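Local coordinates for protein phospholyase (Arthrobacter aurescens, PDB 5G4I) that catalyses pyridoxal-phosphate-dependent phospholyase chemistry, probably elimination of phosphate from phosphoethanolamine, on the scaffold of a class III aminotransferase, at residues A[105-110]-A[275-280]; A[360-365]-A[369-374]; A[332-337]-A[416-421]; A[172-177]-A[231-236]. All blocks are in the same frame, centred on the assembly; numbering follows the deposited sequence.

Interaction 1: A[105-110]-A[275-280]; sequences SKFDGA and ELVTMG
V277 is hydrogen-bonded through its backbone to V293 of the neighbouring strand 290-294, and from this fixed place in the sheet it meets F107, which points from the loop after helix 94-104 toward the strand. No polar bond crosses between 105-110 and 275-280. The meeting is a small one, burying about 100 Å² in all, and a single phenyl ring carries the loop's share of it. The ring presents its outer edge to the strand: CE1 of F107 stands 4.1 Å from CG1 of V277, and CZ of F107 lies 3.9 Å from CE of M279, with both methyl carbons near the plane of the ring. CG1 of V277 is brought to the ring by being anti to the backbone N (chi1 -179°). M279 arrives from the direction opposite to F107, and a bend at chi3 (61°) turns its terminal methyl CE to the ring edge. V277 and M279 are two residues apart on strand 276-279, so their side chains leave the same side of the sheet and offer the ring two neighbouring apolar contacts, while the backbones stay well separated, with CA of F107 10.1 Å from CA of V277. F107 is further stacked with W265. On the other side of the strand, T278 OG1 is hydrogen-bonded to N124, a residue of the cofactor pocket. Strand 276-279 belongs to the seven-stranded large-domain sheet of the fold type I pyridoxal-phosphate enzymes, and F107 packs on it where the chain approaches K281 of that pocket.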
# COMPACT_ATOMS: atom_id res chain seq x y z
N SER A 105 22.43 -6.19 1.18
CA SER A 105 23.91 -5.95 1.22
C SER A 105 24.22 -4.57 1.82
O SER A 105 25.35 -4.25 2.16
CB SER A 105 24.54 -6.04 -0.19
OG SER A 105 24.25 -4.91 -1.04
N LYS A 106 23.20 -3.66 1.91
CA LYS A 106 23.31 -2.33 2.53
C LYS A 106 23.10 -2.31 4.03
O LYS A 106 23.10 -1.20 4.63
CB LYS A 106 22.33 -1.32 1.84
CG LYS A 106 22.47 -1.23 0.36
CD LYS A 106 23.85 -0.79 -0.08
CE LYS A 106 23.82 -0.40 -1.57
NZ LYS A 106 25.20 -0.11 -2.07
N PHE A 107 22.95 -3.49 4.62
CA PHE A 107 22.72 -3.68 6.06
C PHE A 107 23.75 -4.57 6.72
O PHE A 107 24.26 -5.41 6.11
CB PHE A 107 21.32 -4.27 6.34
CG PHE A 107 20.18 -3.31 6.12
CD1 PHE A 107 19.78 -2.50 7.12
CD2 PHE A 107 19.55 -3.23 4.92
CE1 PHE A 107 18.78 -1.60 6.93
CE2 PHE A 107 18.54 -2.33 4.70
CZ PHE A 107 18.16 -1.51 5.71
N ASP A 108 24.00 -4.33 8.00
CA ASP A 108 24.94 -5.16 8.78
C ASP A 108 24.28 -5.87 9.91
O ASP A 108 23.15 -5.74 10.13
CB ASP A 108 25.84 -4.36 9.70
CG ASP A 108 26.61 -3.43 9.07
OD1 ASP A 108 27.00 -3.67 7.93
OD2 ASP A 108 26.91 -2.45 9.83
N GLY A 109 25.10 -6.56 10.68
CA GLY A 109 24.56 -7.20 11.90
C GLY A 109 23.55 -8.31 11.59
O GLY A 109 23.58 -9.02 10.60
N ALA A 110 22.47 -8.35 12.41
CA ALA A 110 21.47 -9.38 12.29
C ALA A 110 20.30 -8.99 11.31
O ALA A 110 19.37 -9.75 11.18
CB ALA A 110 20.88 -9.64 13.67
N GLU A 275 15.78 -3.81 15.62
CA GLU A 275 15.27 -5.09 15.21
C GLU A 275 14.47 -5.03 13.87
O GLU A 275 14.35 -6.03 13.16
CB GLU A 275 14.41 -5.80 16.23
CG GLU A 275 15.15 -6.15 17.52
CD GLU A 275 15.11 -5.07 18.59
OE1 GLU A 275 14.91 -3.85 18.36
OE2 GLU A 275 15.35 -5.44 19.82
N LEU A 276 13.90 -3.83 13.62
CA LEU A 276 13.01 -3.62 12.46
C LEU A 276 13.34 -2.23 11.88
O LEU A 276 13.54 -1.25 12.62
CB LEU A 276 11.51 -3.52 12.96
CG LEU A 276 10.91 -4.91 13.44
CD1 LEU A 276 9.80 -4.70 14.52
CD2 LEU A 276 10.42 -5.70 12.27
N VAL A 277 13.42 -2.22 10.53
CA VAL A 277 13.73 -0.97 9.75
C VAL A 277 12.70 -0.85 8.63
O VAL A 277 12.50 -1.80 7.88
CB VAL A 277 15.19 -0.97 9.17
CG1 VAL A 277 15.43 0.32 8.43
CG2 VAL A 277 16.20 -1.16 10.26
N THR A 278 12.00 0.29 8.60
CA THR A 278 10.96 0.51 7.54
C THR A 278 11.45 1.59 6.56
O THR A 278 12.23 2.47 6.88
CB THR A 278 9.61 0.89 8.19
OG1 THR A 278 9.80 2.08 8.94
CG2 THR A 278 9.08 -0.22 9.11
N MET A 279 10.93 1.52 5.33
CA MET A 279 11.38 2.43 4.26
C MET A 279 10.24 2.56 3.22
O MET A 279 9.28 1.78 3.15
CB MET A 279 12.69 1.94 3.69
CG MET A 279 12.57 0.66 3.06
SD MET A 279 14.23 -0.18 2.74
CE MET A 279 14.87 -0.38 4.05
N GLY A 280 10.41 3.58 2.36
CA GLY A 280 9.42 3.91 1.31
C GLY A 280 10.02 5.07 0.50
O GLY A 280 11.18 5.04 0.07

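Interaction 2: A[360-365]-A[369-374]; sequences GSVRGR and FGIDII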
# COMPACT_ATOMS: atom_id res chain seq x y z
N GLY A 360 17.53 31.43 13.72
CA GLY A 360 17.93 30.81 14.98
C GLY A 360 19.04 29.77 14.75
O GLY A 360 20.14 30.13 14.34
N SER A 361 18.77 28.48 14.92
CA SER A 361 19.79 27.47 14.77
C SER A 361 19.81 26.83 13.34
O SER A 361 18.75 26.77 12.65
CB SER A 361 19.58 26.31 15.79
OG SER A 361 19.57 26.83 17.13
N VAL A 362 20.96 26.32 12.98
CA VAL A 362 21.17 25.51 11.77
C VAL A 362 20.94 24.02 12.16
O VAL A 362 21.49 23.57 13.16
CB VAL A 362 22.60 25.70 11.24
CG1 VAL A 362 22.83 24.84 9.99
CG2 VAL A 362 22.70 27.18 10.86
N ARG A 363 20.21 23.28 11.34
CA ARG A 363 19.76 21.94 11.69
C ARG A 363 20.02 20.97 10.51
O ARG A 363 19.97 21.31 9.34
CB ARG A 363 18.29 22.01 12.04
CG ARG A 363 17.97 22.89 13.27
CD ARG A 363 16.49 23.23 13.35
NE ARG A 363 16.17 24.03 14.56
CZ ARG A 363 16.05 23.53 15.77
NH1 ARG A 363 16.13 22.26 15.99
NH2 ARG A 363 15.94 24.39 16.80
N GLY A 364 20.20 19.72 10.89
CA GLY A 364 20.25 18.57 9.89
C GLY A 364 21.66 18.17 9.51
O GLY A 364 22.71 18.60 10.09
N ARG A 365 21.80 17.29 8.47
CA ARG A 365 23.14 17.01 7.87
C ARG A 365 22.92 16.39 6.48
O ARG A 365 21.76 16.07 6.13
CB ARG A 365 24.09 16.08 8.67
CG ARG A 365 23.37 14.76 8.92
CD ARG A 365 24.34 13.78 9.49
NE ARG A 365 24.55 14.05 10.90
CZ ARG A 365 25.27 13.29 11.72
NH1 ARG A 365 25.93 12.22 11.32
NH2 ARG A 365 25.32 13.65 13.04
N PHE A 369 18.48 19.63 5.36
CA PHE A 369 18.91 20.80 6.20
C PHE A 369 17.74 21.68 6.47
O PHE A 369 16.73 21.76 5.76
CB PHE A 369 20.09 21.65 5.59
CG PHE A 369 21.49 21.22 6.01
CD1 PHE A 369 22.08 21.69 7.17
CD2 PHE A 369 22.22 20.35 5.19
CE1 PHE A 369 23.27 21.29 7.56
CE2 PHE A 369 23.52 19.94 5.59
CZ PHE A 369 24.02 20.43 6.68
N GLY A 370 17.87 22.45 7.56
CA GLY A 370 16.88 23.46 7.90
C GLY A 370 17.45 24.56 8.80
O GLY A 370 18.52 24.47 9.34
N ILE A 371 16.66 25.63 8.90
CA ILE A 371 16.93 26.74 9.86
C ILE A 371 15.59 27.19 10.49
O ILE A 371 14.58 27.31 9.80
CB ILE A 371 17.62 27.96 9.13
CG1 ILE A 371 16.94 28.35 7.81
CG2 ILE A 371 19.11 27.64 8.96
CD1 ILE A 371 17.41 29.71 7.23
N ASP A 372 15.55 27.56 11.50
CA ASP A 372 14.50 28.11 12.41
C ASP A 372 14.36 29.58 12.12
O ASP A 372 15.39 30.28 12.10
CB ASP A 372 14.98 28.35 13.86
CG ASP A 372 15.23 27.26 14.67
OD1 ASP A 372 14.89 26.17 14.46
OD2 ASP A 372 16.27 27.39 15.27
N ILE A 373 13.14 29.97 11.76
CA ILE A 373 12.85 31.41 11.43
C ILE A 373 12.18 32.04 12.67
O ILE A 373 11.18 31.50 13.22
CB ILE A 373 11.99 31.49 10.20
CG1 ILE A 373 12.64 30.80 8.96
CG2 ILE A 373 11.62 32.94 9.78
CD1 ILE A 373 14.07 31.22 8.63
N ILE A 374 12.78 33.17 13.13
CA ILE A 374 12.41 33.85 14.40
C ILE A 374 12.21 35.36 14.20
O ILE A 374 12.60 35.94 13.18
CB ILE A 374 13.46 33.58 15.46
CG1 ILE A 374 14.81 34.13 15.04
CG2 ILE A 374 13.47 32.08 15.83
CD1 ILE A 374 15.86 34.11 16.15
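F369, which has two conformers, in one of them has the backbone of the partner strand of its beta hairpin, 359-365 with 368-373, over one face of its ring, R365 N above the centre and G364 C toward the rim, while CG1 of V362 sits at the ring edge. In that conformer CA of R365 adds an off-centre CH-pi contact, 4.1 Å from the centroid of the F369 ring. The other flat group, the guanidinium of R363, receives the carboxylate of D372 at its edge, the two planes turned 57° apart.

The hairpin lies at one border of its sheet. R363 and G370 form a hydrogen-bonded pair, with R363 N 2.9 Å from G370 O and G370 N 3.0 Å from R363 O. V362 and I371, a non-hydrogen-bonded pair, touch through their CG2 methyls, and V362 also packs on L349 of helix 334-355, whereas R363 leaves the opposite face. Its chain runs extended from CG to NE and crosses the D372 side chain nearly at a right angle to make the salt bridge; NH1 has a further salt-bridge partner in D178. The carboxylate also serves the backbone: S361 N donates to OD2 of D372 on its anti side at 2.7 Å, 35° out of the carboxylate plane.

Interaction 3: A[332-337]-A[416-421]; sequences EDLMAK and PLVFGR
The first turn of helix 334-355 packs against a type I beta turn, P416 to F419, and the two are joined by L334 on the helix and L417 and V418 on the turn. L334 packs round one backbone oxygen of the turn: its CD2 comes to 3.7 Å from L417 O, and its CB and CD1 are only slightly farther from the same oxygen. The remaining contacts are apolar. CD1 of L334 meets CG1 of V418 at 3.9 Å, the two side chains running side by side in the same direction, and CB of L334 meets CD2 of L417 at 4.1 Å. One water ties the backbones together where the leucines touch, donating to L334 O at 2.8 Å and to L417 O at 2.7 Å, so that L417 O is both hydrogen-bonded and flanked by methyls.

Each partner stands at a junction of the C-terminal part of this fold type I chain: the turn follows strand 410-413 and delivers the chain to helix 421-436, while D333 ends helix 316-331 in a Schellman motif, with positive phi (57°), and is also the N-cap of the next helix. The kink between those two helices is tied by K337, whose extended chain reaches back to place NZ 2.8 Å from E332 O. Inside the turn, F419 N closes on P416 O at 3.1 Å. Beyond L334, L417 is also packed against H66, R259 and L367.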
# COMPACT_ATOMS: atom_id res chain seq x y z
N GLU A 332 27.08 6.70 -9.43
CA GLU A 332 27.30 8.14 -9.39
C GLU A 332 27.81 8.68 -8.09
O GLU A 332 27.98 9.89 -7.87
CB GLU A 332 26.05 8.87 -9.90
CG GLU A 332 25.58 8.53 -11.33
CD GLU A 332 26.71 8.80 -12.40
OE1 GLU A 332 27.40 9.80 -12.25
OE2 GLU A 332 26.89 7.93 -13.24
N ASP A 333 28.13 7.73 -7.13
CA ASP A 333 28.74 8.10 -5.86
C ASP A 333 27.91 9.11 -5.05
O ASP A 333 28.45 9.98 -4.33
CB ASP A 333 30.21 8.65 -6.10
CG ASP A 333 31.09 8.46 -4.97
OD1 ASP A 333 30.88 7.67 -4.00
OD2 ASP A 333 32.18 9.08 -5.08
N LEU A 334 26.57 8.98 -5.11
CA LEU A 334 25.72 10.04 -4.55
C LEU A 334 25.77 10.20 -3.05
O LEU A 334 25.65 11.32 -2.54
CB LEU A 334 24.25 9.90 -5.04
CG LEU A 334 23.96 9.88 -6.51
CD1 LEU A 334 22.47 9.76 -6.78
CD2 LEU A 334 24.56 11.13 -7.20
N MET A 335 25.90 9.09 -2.29
CA MET A 335 25.95 9.17 -0.81
C MET A 335 27.22 10.00 -0.36
O MET A 335 27.11 10.91 0.51
CB MET A 335 25.86 7.78 -0.12
CG MET A 335 25.93 7.89 1.36
SD MET A 335 25.75 6.27 2.17
CE MET A 335 26.89 6.32 3.44
N ALA A 336 28.42 9.61 -0.91
CA ALA A 336 29.62 10.34 -0.54
C ALA A 336 29.55 11.81 -0.94
O ALA A 336 30.01 12.71 -0.18
CB ALA A 336 30.85 9.65 -1.12
N LYS A 337 28.99 12.08 -2.13
CA LYS A 337 28.85 13.47 -2.61
C LYS A 337 27.94 14.24 -1.65
O LYS A 337 28.19 15.42 -1.34
CB LYS A 337 28.30 13.50 -4.04
CG LYS A 337 29.30 13.09 -5.16
CD LYS A 337 28.64 13.00 -6.52
CE LYS A 337 29.68 12.65 -7.60
NZ LYS A 337 28.95 12.31 -8.86
N PRO A 416 16.31 16.29 -4.55
CA PRO A 416 16.81 15.04 -5.16
C PRO A 416 18.31 14.84 -4.87
O PRO A 416 19.07 15.83 -4.77
CB PRO A 416 16.49 15.21 -6.67
CG PRO A 416 15.28 16.17 -6.62
CD PRO A 416 15.58 17.16 -5.53
N LEU A 417 18.75 13.59 -4.67
CA LEU A 417 20.18 13.31 -4.27
C LEU A 417 21.18 13.52 -5.42
O LEU A 417 22.39 13.34 -5.23
CB LEU A 417 20.32 11.90 -3.62
CG LEU A 417 21.16 11.98 -2.33
CD1 LEU A 417 20.42 12.58 -1.17
CD2 LEU A 417 21.71 10.59 -1.93
N VAL A 418 20.74 13.89 -6.64
CA VAL A 418 21.58 14.33 -7.74
C VAL A 418 21.86 15.85 -7.69
O VAL A 418 22.56 16.38 -8.56
CB VAL A 418 21.00 13.90 -9.10
CG1 VAL A 418 21.05 12.43 -9.30
CG2 VAL A 418 19.60 14.44 -9.32
N PHE A 419 21.44 16.56 -6.67
CA PHE A 419 21.70 18.02 -6.47
C PHE A 419 23.15 18.17 -6.07
O PHE A 419 23.72 17.49 -5.18
CB PHE A 419 20.79 18.43 -5.28
CG PHE A 419 20.68 19.91 -4.92
CD1 PHE A 419 21.55 20.44 -3.97
CD2 PHE A 419 19.62 20.70 -5.37
CE1 PHE A 419 21.40 21.72 -3.47
CE2 PHE A 419 19.47 21.99 -4.88
CZ PHE A 419 20.33 22.47 -3.92
N GLY A 420 23.83 19.07 -6.81
CA GLY A 420 25.29 19.33 -6.70
C GLY A 420 25.62 20.75 -6.20
O GLY A 420 24.75 21.56 -5.81
N ARG A 421 26.92 21.09 -6.19
CA ARG A 421 27.43 22.32 -5.64
C ARG A 421 26.92 23.55 -6.36
O ARG A 421 26.51 24.51 -5.68
CB ARG A 421 28.98 22.27 -5.63
CG ARG A 421 29.67 23.60 -5.24
CD ARG A 421 29.53 23.84 -3.81
O HOH W 1 24.69 13.67 -3.76

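Interaction 4: A[172-177]-A[231-236]; sequences RALRIP and SGYIEG
Y233 turns one face of its ring to P177, while I176 and L174 approach its phenolic end, so a single aromatic meets three side chains of 172-177 from different directions. The contact joins the start of helix 233-243 to the chain leaving strand 171-174, the outermost strand of the seven-stranded mixed sheet in the large domain of this fold type I enzyme. The proline and the tyrosine cross obliquely, and they meet in a CH-pi contact: CD of P177 stands 3.7 Å from the centroid of the Y233 ring, only 11° off its normal, and CG of P177 extends the cover toward CD1. I176 comes in nearly at a right angle to the tyrosine, its CD1 reaching to 3.9 Å from CE2 of Y233. L174 sets its CD1 3.9 Å from the hydroxyl oxygen OH of Y233.

The ring is sent across to this group because CG of Y233 is anti to the backbone N (chi1 178°), which carries the side chain out from the first turn of the helix. That turn begins at G232, the N-cap, whose O accepts the bond from G236 N; a weak bond runs from G232 N to OE1 of E235. Helix 187-207 adds S194, which touches both P177 and Y233, and V198, which touches the tyrosine.

Amid these apolar neighbours the phenol keeps a polar partner. A water lies 2.7 Å from OH of Y233, and the same water donates a second, weak bond to R175 O, 3.3 Å away.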
# COMPACT_ATOMS: atom_id res chain seq x y z
N ARG A 172 2.12 6.37 24.47
CA ARG A 172 2.69 7.49 25.20
C ARG A 172 3.57 8.31 24.28
O ARG A 172 4.47 7.72 23.63
CB ARG A 172 3.47 7.05 26.48
CG ARG A 172 2.61 6.32 27.53
CD ARG A 172 1.54 7.23 28.20
NE ARG A 172 0.80 6.45 29.21
CZ ARG A 172 -0.22 5.67 28.92
NH1 ARG A 172 -0.67 5.47 27.69
NH2 ARG A 172 -0.75 4.81 29.86
N ALA A 173 3.30 9.65 24.23
CA ALA A 173 4.09 10.58 23.43
C ALA A 173 5.23 11.21 24.22
O ALA A 173 5.03 11.66 25.41
CB ALA A 173 3.16 11.62 22.92
N LEU A 174 6.45 11.21 23.69
CA LEU A 174 7.69 11.71 24.35
C LEU A 174 8.09 13.06 23.80
O LEU A 174 8.07 13.30 22.58
CB LEU A 174 8.85 10.70 24.15
CG LEU A 174 8.66 9.27 24.72
CD1 LEU A 174 9.68 8.32 24.22
CD2 LEU A 174 8.57 9.29 26.22
N ARG A 175 8.55 13.95 24.67
CA ARG A 175 9.21 15.19 24.20
C ARG A 175 10.67 14.86 23.96
O ARG A 175 11.45 14.58 24.90
CB ARG A 175 9.08 16.32 25.28
CG ARG A 175 9.74 17.65 24.81
CD ARG A 175 9.09 18.36 23.61
NE ARG A 175 7.68 18.66 23.82
CZ ARG A 175 7.10 19.84 23.89
NH1 ARG A 175 7.78 20.98 23.71
NH2 ARG A 175 5.80 19.89 24.14
N ILE A 176 11.06 14.75 22.67
CA ILE A 176 12.43 14.30 22.33
C ILE A 176 13.39 15.49 22.58
O ILE A 176 13.07 16.61 22.14
CB ILE A 176 12.46 13.85 20.84
CG1 ILE A 176 11.45 12.74 20.49
CG2 ILE A 176 13.87 13.48 20.37
CD1 ILE A 176 11.75 11.37 21.10
N PRO A 177 14.50 15.29 23.30
CA PRO A 177 15.39 16.41 23.68
C PRO A 177 16.16 17.00 22.46
O PRO A 177 16.63 16.23 21.59
CB PRO A 177 16.33 15.80 24.69
CG PRO A 177 16.33 14.35 24.39
CD PRO A 177 14.93 14.05 23.97
N SER A 231 23.98 12.97 23.00
CA SER A 231 24.53 11.64 22.93
C SER A 231 23.96 10.77 24.07
O SER A 231 23.98 11.23 25.22
CB SER A 231 26.07 11.65 23.08
OG SER A 231 26.59 10.39 22.70
N GLY A 232 23.56 9.53 23.77
CA GLY A 232 23.09 8.55 24.78
C GLY A 232 21.57 8.47 24.92
O GLY A 232 21.09 7.60 25.62
N TYR A 233 20.81 9.41 24.33
CA TYR A 233 19.37 9.37 24.45
C TYR A 233 18.76 8.15 23.74
O TYR A 233 18.08 7.29 24.38
CB TYR A 233 18.68 10.64 23.99
CG TYR A 233 17.12 10.58 24.08
CD1 TYR A 233 16.49 10.72 25.29
CD2 TYR A 233 16.34 10.27 22.99
CE1 TYR A 233 15.11 10.65 25.46
CE2 TYR A 233 14.96 10.23 23.09
CZ TYR A 233 14.34 10.40 24.34
OH TYR A 233 12.95 10.35 24.46
N ILE A 234 19.04 8.02 22.43
CA ILE A 234 18.50 6.85 21.70
C ILE A 234 18.93 5.51 22.28
O ILE A 234 18.16 4.52 22.45
CB ILE A 234 18.78 6.94 20.18
CG1 ILE A 234 18.09 8.18 19.59
CG2 ILE A 234 18.41 5.69 19.41
CD1 ILE A 234 16.53 8.15 19.57
N GLU A 235 20.23 5.42 22.64
CA GLU A 235 20.76 4.22 23.25
C GLU A 235 20.07 3.90 24.61
O GLU A 235 19.75 2.75 24.91
CB GLU A 235 22.29 4.43 23.47
CG GLU A 235 23.10 4.79 22.17
CD GLU A 235 23.15 6.25 21.48
OE1 GLU A 235 22.58 7.22 21.58
OE2 GLU A 235 23.96 6.47 20.67
N GLY A 236 19.84 4.94 25.37
CA GLY A 236 19.12 4.79 26.69
C GLY A 236 17.67 4.32 26.51
O GLY A 236 17.15 3.51 27.32
O HOH W 2 11.97 11.74 26.53

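Overall arrangement
Interactions 1 and 4 reach the same large-domain sheet, at strand 276-279 in its interior and at its outermost strand 171-174, with centres 21 Å apart; along the chain, interaction 4 is nested inside the loop that interaction 1 closes. Interactions 2 and 3 belong to the C-terminal part: helix 334-355 starts in interaction 3 and is followed directly by the hairpin of interaction 2, their nearest atoms about 8 Å apart. No two of the four touch. In interaction 1 the M279 side chain is about 9 Å from bound pyridoxal phosphate. G364 of interaction 2 and the L417 side chain of interaction 3 are each about 11 Å from the side chain of cofactor-binding Q254; the I176 side chain in interaction 4 is about 13 Å from the cofactor itself.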